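Local coordinates for putative exported protein (Bordetella parapertussis, PDB 3OCJ), which is of unknown function but is probably an S-adenosylmethionine-dependent methyltransferase of the Rossmann-like class, with a palmitic acid bound in the crystal, at residues A20-Q25 and L60-G65; R94-L99 and Q251-V256. All blocks are in the same frame, centred on the assembly; numbering follows the deposited sequence. Where two conformers were deposited one is given.

Contact 1 of 2, residues A20-Q25 and L60-G65. With PLM (palmitic acid), chain D.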
loop_
_atom_site.group_PDB
_atom_site.type_symbol
_atom_site.label_atom_id
_atom_site.label_comp_id
_atom_site.label_asym_id
_atom_site.label_seq_id
_atom_site.Cartn_x
_atom_site.Cartn_y
_atom_site.Cartn_z
ATOM N N ALA A 20 -11.433 5.332 -21.645
ATOM C CA ALA A 20 -11.695 6.542 -22.407
ATOM C C ALA A 20 -12.608 7.473 -21.617
ATOM O O ALA A 20 -12.452 8.690 -21.667
ATOM C CB ALA A 20 -12.318 6.202 -23.758
ATOM N N GLY A 21 -13.573 6.890 -20.906
ATOM C CA GLY A 21 -14.477 7.662 -20.066
ATOM C C GLY A 21 -13.758 8.338 -18.909
ATOM O O GLY A 21 -13.981 9.520 -18.626
HETATM N N MSE A 22 -12.889 7.595 -18.227
HETATM C CA MSE A 22 -12.140 8.168 -17.110
HETATM C C MSE A 22 -11.213 9.289 -17.570
HETATM O O MSE A 22 -11.047 10.294 -16.869
HETATM C CB MSE A 22 -11.355 7.087 -16.366
HETATM C CG MSE A 22 -12.246 6.004 -15.782
HETATM SE SE MSE A 22 -13.628 6.637 -14.526
HETATM C CE MSE A 22 -12.545 6.796 -12.915
ATOM N N VAL A 23 -10.635 9.130 -18.759
ATOM C CA VAL A 23 -9.775 10.162 -19.330
ATOM C C VAL A 23 -10.583 11.405 -19.700
ATOM O O VAL A 23 -10.155 12.526 -19.429
ATOM C CB VAL A 23 -8.981 9.653 -20.547
ATOM C CG1 VAL A 23 -8.266 10.806 -21.244
ATOM C CG2 VAL A 23 -7.984 8.581 -20.115
ATOM N N ARG A 24 -11.749 11.198 -20.310
ATOM C CA ARG A 24 -12.640 12.309 -20.645
ATOM C C ARG A 24 -13.019 13.111 -19.403
ATOM O O ARG A 24 -12.999 14.340 -19.422
ATOM C CB ARG A 24 -13.909 11.812 -21.349
ATOM C CG ARG A 24 -13.680 11.256 -22.749
ATOM C CD ARG A 24 -14.991 11.107 -23.525
ATOM N NE ARG A 24 -15.923 10.185 -22.881
ATOM C CZ ARG A 24 -15.993 8.885 -23.144
ATOM N NH1 ARG A 24 -16.871 8.122 -22.506
ATOM N NH2 ARG A 24 -15.184 8.344 -24.044
ATOM N N GLN A 25 -13.361 12.409 -18.324
ATOM C CA GLN A 25 -13.746 13.063 -17.071
ATOM C C GLN A 25 -12.601 13.871 -16.464
ATOM O O GLN A 25 -12.807 14.971 -15.955
ATOM C CB GLN A 25 -14.283 12.037 -16.070
ATOM C CG GLN A 25 -15.578 11.369 -16.524
ATOM C CD GLN A 25 -15.946 10.154 -15.692
ATOM O OE1 GLN A 25 -15.720 10.118 -14.485
ATOM N NE2 GLN A 25 -16.527 9.150 -16.340
ATOM N N LEU A 60 -4.446 3.142 -12.720
ATOM C CA LEU A 60 -4.883 4.103 -11.714
ATOM C C LEU A 60 -6.058 4.955 -12.186
ATOM O O LEU A 60 -6.971 5.214 -11.415
ATOM C CB LEU A 60 -3.720 4.995 -11.292
ATOM C CG LEU A 60 -2.678 4.239 -10.460
ATOM C CD1 LEU A 60 -1.388 5.040 -10.350
ATOM C CD2 LEU A 60 -3.243 3.888 -9.088
ATOM N N LEU A 61 -6.054 5.370 -13.451
ATOM C CA LEU A 61 -7.174 6.155 -13.960
ATOM C C LEU A 61 -8.458 5.338 -13.878
ATOM O O LEU A 61 -9.514 5.866 -13.528
ATOM C CB LEU A 61 -6.930 6.572 -15.415
ATOM C CG LEU A 61 -5.959 7.746 -15.575
ATOM C CD1 LEU A 61 -5.435 7.799 -17.002
ATOM C CD2 LEU A 61 -6.646 9.055 -15.195
ATOM N N LEU A 62 -8.350 4.053 -14.207
ATOM C CA LEU A 62 -9.514 3.156 -14.243
ATOM C C LEU A 62 -9.996 2.787 -12.854
ATOM O O LEU A 62 -11.197 2.852 -12.564
ATOM C CB LEU A 62 -9.176 1.861 -14.981
ATOM C CG LEU A 62 -9.230 1.889 -16.497
ATOM C CD1 LEU A 62 -8.574 0.648 -17.067
ATOM C CD2 LEU A 62 -10.685 1.983 -16.947
ATOM N N TYR A 63 -9.066 2.373 -11.995
ATOM C CA TYR A 63 -9.438 1.705 -10.746
ATOM C C TYR A 63 -9.142 2.510 -9.487
ATOM O O TYR A 63 -9.603 2.159 -8.398
ATOM C CB TYR A 63 -8.796 0.310 -10.672
ATOM C CG TYR A 63 -9.065 -0.489 -11.936
ATOM C CD1 TYR A 63 -10.367 -0.810 -12.314
ATOM C CD2 TYR A 63 -8.023 -0.890 -12.766
ATOM C CE1 TYR A 63 -10.616 -1.510 -13.490
ATOM C CE2 TYR A 63 -8.265 -1.601 -13.937
ATOM C CZ TYR A 63 -9.554 -1.905 -14.291
ATOM O OH TYR A 63 -9.787 -2.609 -15.462
ATOM N N ARG A 64 -8.325 3.556 -9.620
ATOM C CA ARG A 64 -8.131 4.539 -8.550
ATOM C C ARG A 64 -7.570 3.933 -7.260
ATOM O O ARG A 64 -7.824 4.407 -6.156
ATOM C CB ARG A 64 -9.421 5.333 -8.311
ATOM C CG ARG A 64 -9.882 6.049 -9.582
ATOM C CD ARG A 64 -11.065 6.978 -9.354
ATOM N NE ARG A 64 -12.223 6.278 -8.824
ATOM C CZ ARG A 64 -12.705 6.457 -7.598
ATOM N NH1 ARG A 64 -13.767 5.775 -7.200
ATOM N NH2 ARG A 64 -12.132 7.320 -6.772
ATOM N N GLY A 65 -6.779 2.886 -7.433
ATOM C CA GLY A 65 -6.053 2.273 -6.335
ATOM C C GLY A 65 -5.061 1.269 -6.894
ATOM O O GLY A 65 -4.965 1.085 -8.112
HETATM C C1 PLM D . -1.766 1.113 -1.696
HETATM O O1 PLM D . -0.779 0.572 -1.157
HETATM O O2 PLM D . -2.679 0.379 -2.130
HETATM C C2 PLM D . -1.885 2.620 -1.845
HETATM C C3 PLM D . -0.594 3.371 -1.513
HETATM C C4 PLM D . -0.760 4.821 -1.968
HETATM C C5 PLM D . 0.355 5.743 -1.495
HETATM C C6 PLM D . 1.700 5.402 -2.128
HETATM C C7 PLM D . 1.591 5.025 -3.600
HETATM C C8 PLM D . 1.158 6.180 -4.497
HETATM C C9 PLM D . 1.136 5.670 -5.934
HETATM C CA PLM D . 1.170 6.787 -6.966
HETATM C CB PLM D . 1.724 6.243 -8.279
HETATM C CC PLM D . 1.381 7.136 -9.460
HETATM C CD PLM D . 1.914 6.530 -10.751
HETATM C CE PLM D . 1.416 7.343 -11.942
HETATM C CF PLM D . 1.507 6.553 -13.238
HETATM C CG PLM D . 2.933 6.145 -13.573
#

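Contact 2 of 2, residues R94-L99 and Q251-V256. With PLM (palmitic acid), chain D.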
loop_
_atom_site.group_PDB
_atom_site.type_symbol
_atom_site.label_atom_id
_atom_site.label_comp_id
_atom_site.label_asym_id
_atom_site.label_seq_id
_atom_site.Cartn_x
_atom_site.Cartn_y
_atom_site.Cartn_z
ATOM N N ARG A 94 9.653 10.247 -8.174
ATOM C CA ARG A 94 9.717 11.546 -7.509
ATOM C C ARG A 94 8.517 11.911 -6.633
ATOM O O ARG A 94 8.632 12.763 -5.755
ATOM C CB ARG A 94 10.000 12.651 -8.522
ATOM C CG ARG A 94 11.320 12.450 -9.245
ATOM C CD ARG A 94 11.561 13.523 -10.282
ATOM N NE ARG A 94 11.677 14.850 -9.687
ATOM C CZ ARG A 94 11.764 15.972 -10.393
ATOM N NH1 ARG A 94 11.744 15.925 -11.719
ATOM N NH2 ARG A 94 11.866 17.141 -9.776
ATOM N N LEU A 95 7.365 11.286 -6.849
ATOM C CA LEU A 95 6.201 11.654 -6.052
ATOM C C LEU A 95 6.465 11.337 -4.584
ATOM O O LEU A 95 6.882 10.234 -4.255
ATOM C CB LEU A 95 4.949 10.933 -6.547
ATOM C CG LEU A 95 4.589 11.211 -8.008
ATOM C CD1 LEU A 95 3.330 10.431 -8.371
ATOM C CD2 LEU A 95 4.390 12.701 -8.257
ATOM N N PRO A 96 6.237 12.310 -3.701
ATOM C CA PRO A 96 6.542 12.066 -2.284
ATOM C C PRO A 96 5.884 10.799 -1.720
ATOM O O PRO A 96 6.554 10.068 -0.985
ATOM C CB PRO A 96 6.006 13.324 -1.599
ATOM C CG PRO A 96 6.230 14.400 -2.634
ATOM C CD PRO A 96 5.873 13.716 -3.945
ATOM N N ALA A 97 4.623 10.528 -2.050
ATOM C CA ALA A 97 3.967 9.342 -1.511
ATOM C C ALA A 97 4.586 8.037 -2.029
ATOM O O ALA A 97 4.592 7.014 -1.336
ATOM C CB ALA A 97 2.475 9.379 -1.803
ATOM N N VAL A 98 5.110 8.063 -3.257
ATOM C CA VAL A 98 5.757 6.873 -3.795
ATOM C C VAL A 98 7.081 6.643 -3.066
ATOM O O VAL A 98 7.422 5.500 -2.722
ATOM C CB VAL A 98 5.998 6.996 -5.324
ATOM C CG1 VAL A 98 6.804 5.810 -5.842
ATOM C CG2 VAL A 98 4.655 7.090 -6.059
ATOM N N LEU A 99 7.839 7.716 -2.841
ATOM C CA LEU A 99 9.078 7.594 -2.091
ATOM C C LEU A 99 8.775 7.031 -0.709
ATOM O O LEU A 99 9.483 6.153 -0.225
ATOM C CB LEU A 99 9.760 8.954 -1.973
ATOM C CG LEU A 99 10.309 9.516 -3.288
ATOM C CD1 LEU A 99 10.691 10.980 -3.132
ATOM C CD2 LEU A 99 11.511 8.703 -3.740
ATOM N N GLN A 251 3.652 19.516 -5.345
ATOM C CA GLN A 251 2.648 20.177 -6.175
ATOM C C GLN A 251 2.225 19.261 -7.316
ATOM O O GLN A 251 1.037 19.130 -7.616
ATOM C CB GLN A 251 3.182 21.493 -6.748
ATOM C CG GLN A 251 3.390 22.576 -5.706
ATOM C CD GLN A 251 3.873 23.880 -6.312
ATOM O OE1 GLN A 251 4.788 23.895 -7.138
ATOM N NE2 GLN A 251 3.262 24.986 -5.901
ATOM N N LEU A 252 3.206 18.623 -7.944
ATOM C CA LEU A 252 2.926 17.666 -9.011
ATOM C C LEU A 252 2.007 16.541 -8.512
ATOM O O LEU A 252 0.984 16.239 -9.129
ATOM C CB LEU A 252 4.228 17.101 -9.577
ATOM C CG LEU A 252 4.076 16.004 -10.637
ATOM C CD1 LEU A 252 3.446 16.554 -11.914
ATOM C CD2 LEU A 252 5.412 15.335 -10.947
ATOM N N GLN A 253 2.376 15.926 -7.394
ATOM C CA GLN A 253 1.559 14.868 -6.813
ATOM C C GLN A 253 0.139 15.337 -6.514
ATOM O O GLN A 253 -0.830 14.635 -6.802
ATOM C CB GLN A 253 2.200 14.354 -5.535
ATOM C CG GLN A 253 1.335 13.342 -4.827
ATOM C CD GLN A 253 2.027 12.800 -3.615
ATOM O OE1 GLN A 253 3.045 12.120 -3.730
ATOM N NE2 GLN A 253 1.478 13.085 -2.441
ATOM N N GLN A 254 0.008 16.532 -5.954
ATOM C CA GLN A 254 -1.306 17.040 -5.601
ATOM C C GLN A 254 -2.204 17.206 -6.825
ATOM O O GLN A 254 -3.397 16.911 -6.768
ATOM C CB GLN A 254 -1.183 18.361 -4.848
ATOM C CG GLN A 254 -0.541 18.186 -3.488
ATOM C CD GLN A 254 -0.210 19.501 -2.829
ATOM O OE1 GLN A 254 0.020 20.505 -3.502
ATOM N NE2 GLN A 254 -0.182 19.501 -1.503
ATOM N N LEU A 255 -1.635 17.685 -7.925
ATOM C CA LEU A 255 -2.408 17.855 -9.148
ATOM C C LEU A 255 -2.786 16.489 -9.697
ATOM O O LEU A 255 -3.951 16.232 -10.028
ATOM C CB LEU A 255 -1.595 18.639 -10.179
ATOM C CG LEU A 255 -2.307 18.876 -11.513
ATOM C CD1 LEU A 255 -3.585 19.684 -11.312
ATOM C CD2 LEU A 255 -1.365 19.582 -12.473
ATOM N N VAL A 256 -1.804 15.601 -9.774
ATOM C CA VAL A 256 -2.036 14.272 -10.321
ATOM C C VAL A 256 -3.083 13.504 -9.510
ATOM O O VAL A 256 -3.991 12.892 -10.085
ATOM C CB VAL A 256 -0.723 13.474 -10.460
ATOM C CG1 VAL A 256 -1.004 12.036 -10.886
ATOM C CG2 VAL A 256 0.191 14.152 -11.475
HETATM C C1 PLM D . -1.766 1.113 -1.696
HETATM O O1 PLM D . -0.779 0.572 -1.157
HETATM O O2 PLM D . -2.679 0.379 -2.130
HETATM C C2 PLM D . -1.885 2.620 -1.845
HETATM C C3 PLM D . -0.594 3.371 -1.513
HETATM C C4 PLM D . -0.760 4.821 -1.968
HETATM C C5 PLM D . 0.355 5.743 -1.495
HETATM C C6 PLM D . 1.700 5.402 -2.128
HETATM C C7 PLM D . 1.591 5.025 -3.600
HETATM C C8 PLM D . 1.158 6.180 -4.497
HETATM C C9 PLM D . 1.136 5.670 -5.934
HETATM C CA PLM D . 1.170 6.787 -6.966
HETATM C CB PLM D . 1.724 6.243 -8.279
HETATM C CC PLM D . 1.381 7.136 -9.460
HETATM C CD PLM D . 1.914 6.530 -10.751
HETATM C CE PLM D . 1.416 7.343 -11.942
HETATM C CF PLM D . 1.507 6.553 -13.238
HETATM C CG PLM D . 2.933 6.145 -13.573
#

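Contact 1 of 2, residues A20-Q25 and L60-G65
In the helical part of the chain that precedes the methyltransferase sheet, helix 15-33 lays M22 and V23 against the end of helix 55-63, where L61, L62 and, just past the last turn, R64 meet M22, and L61 also meets V23. The closest backbone approach is M22 to L61, with CA atoms 6.2 Å apart. M22, present as selenomethionine, does most of the touching. Bends at chi2 (-58°) and chi3 (-81°) fold its chain back round the carbonyl oxygen of L61: CE stands 3.2 Å from L61 O, while CG lies 3.5 Å and CB 3.6 Å from that same oxygen. None of these is a hydrogen bond; the carbonyl is simply wrapped by the carbons of one side chain. CE also reaches the aliphatic shaft of R64, at 3.9 Å from R64 CD, and the two side chains cross at about a right angle. R64 has left the helix with a positive phi of 60°, although R64 N still bonds to L60 O. Beside this, V23 CG2 meets L61 CD1 at 4.1 Å, and L62 CD2 comes back alongside M22 CG at 4.5 Å. L61 continues beyond this pair onto L48 and L51 of helix 41-53, so it ties a third helix to the interface. The charged end of R64 is engaged by Q262, whose backbone O accepts from NH2, and lies close to the guanidinium of R264. With no hydrogen bond between the two segments and 228 Å² buried in all, their association rests on van der Waals contact: selenium-borne methyl on carbonyl, methyl on methyl, and the methylene part of an arginine whose polar end is held by a different partner.

Contact 2 of 2, residues R94-L99 and Q251-V256
Most unusual here is that a glutamine from a helix some 150 residues further on supplies the acceptor for the start of another: Q253 OE1 takes the backbone N-H of A97. The bond is 2.8 Å from A97 N to Q253 OE1 and nearly straight, 173° at the hydrogen; the donor lies in the carbonyl plane, on a lone pair. With L95 at the N-cap position and proline next, A97 carries the first amide hydrogen of helix 96-115. P96 N, 3.2 Å from Q253 OE1, has no hydrogen to offer, and P96 CD lies 3.3 Å from the oxygen. Bonding this buried N-H may also set the amide oxygen favourably against the positive end of the helix dipole. Q253 gets there by full extension, CG anti to the backbone N and chi2 at 177°, passing P96 in the opposite direction. L95 fills the space alongside its root: L95 CD2 lies 3.8 Å from Q253 CA and 3.9 Å from L252 CD2. An adjacent side of the same turn meets palmitic acid, with A97 O 3.4 Å from ligand C6 and V98 CG2 3.6 Å from ligand CA. Around the contact, L252 continues onto L47 of helix 41-53 and V90 of helix 86-94, V256 touches F91, and a salt bridge from R94 to D249 adds a second polar tie. Helix 96-115 then runs on toward strand 121-124, in the middle region of the seven-stranded sheet.

In the fold
The two contacts are separate, with centres 18 Å apart and nearest atoms about 7 Å apart, and contact 1 closes along the chain before contact 2 opens. Palmitic acid joins them. Its carbon CC lies 3.6 Å from L60 CD1 of segment 60-65 and 4.0 Å from L95 CD1 of segment 94-99, the two methyls sitting on nearly opposite sides of it. Segments 60-65 and 94-99 thus flank the acyl chain, consistent with a lipid-binding pocket, while Y199 OH hydrogen-bonds the ligand. Contact 1 is at the surface and has no hydrogen bond between its segments, whereas contact 2 is buried and pinned by one. Whether the fatty acid marks a substrate pocket remains undecided.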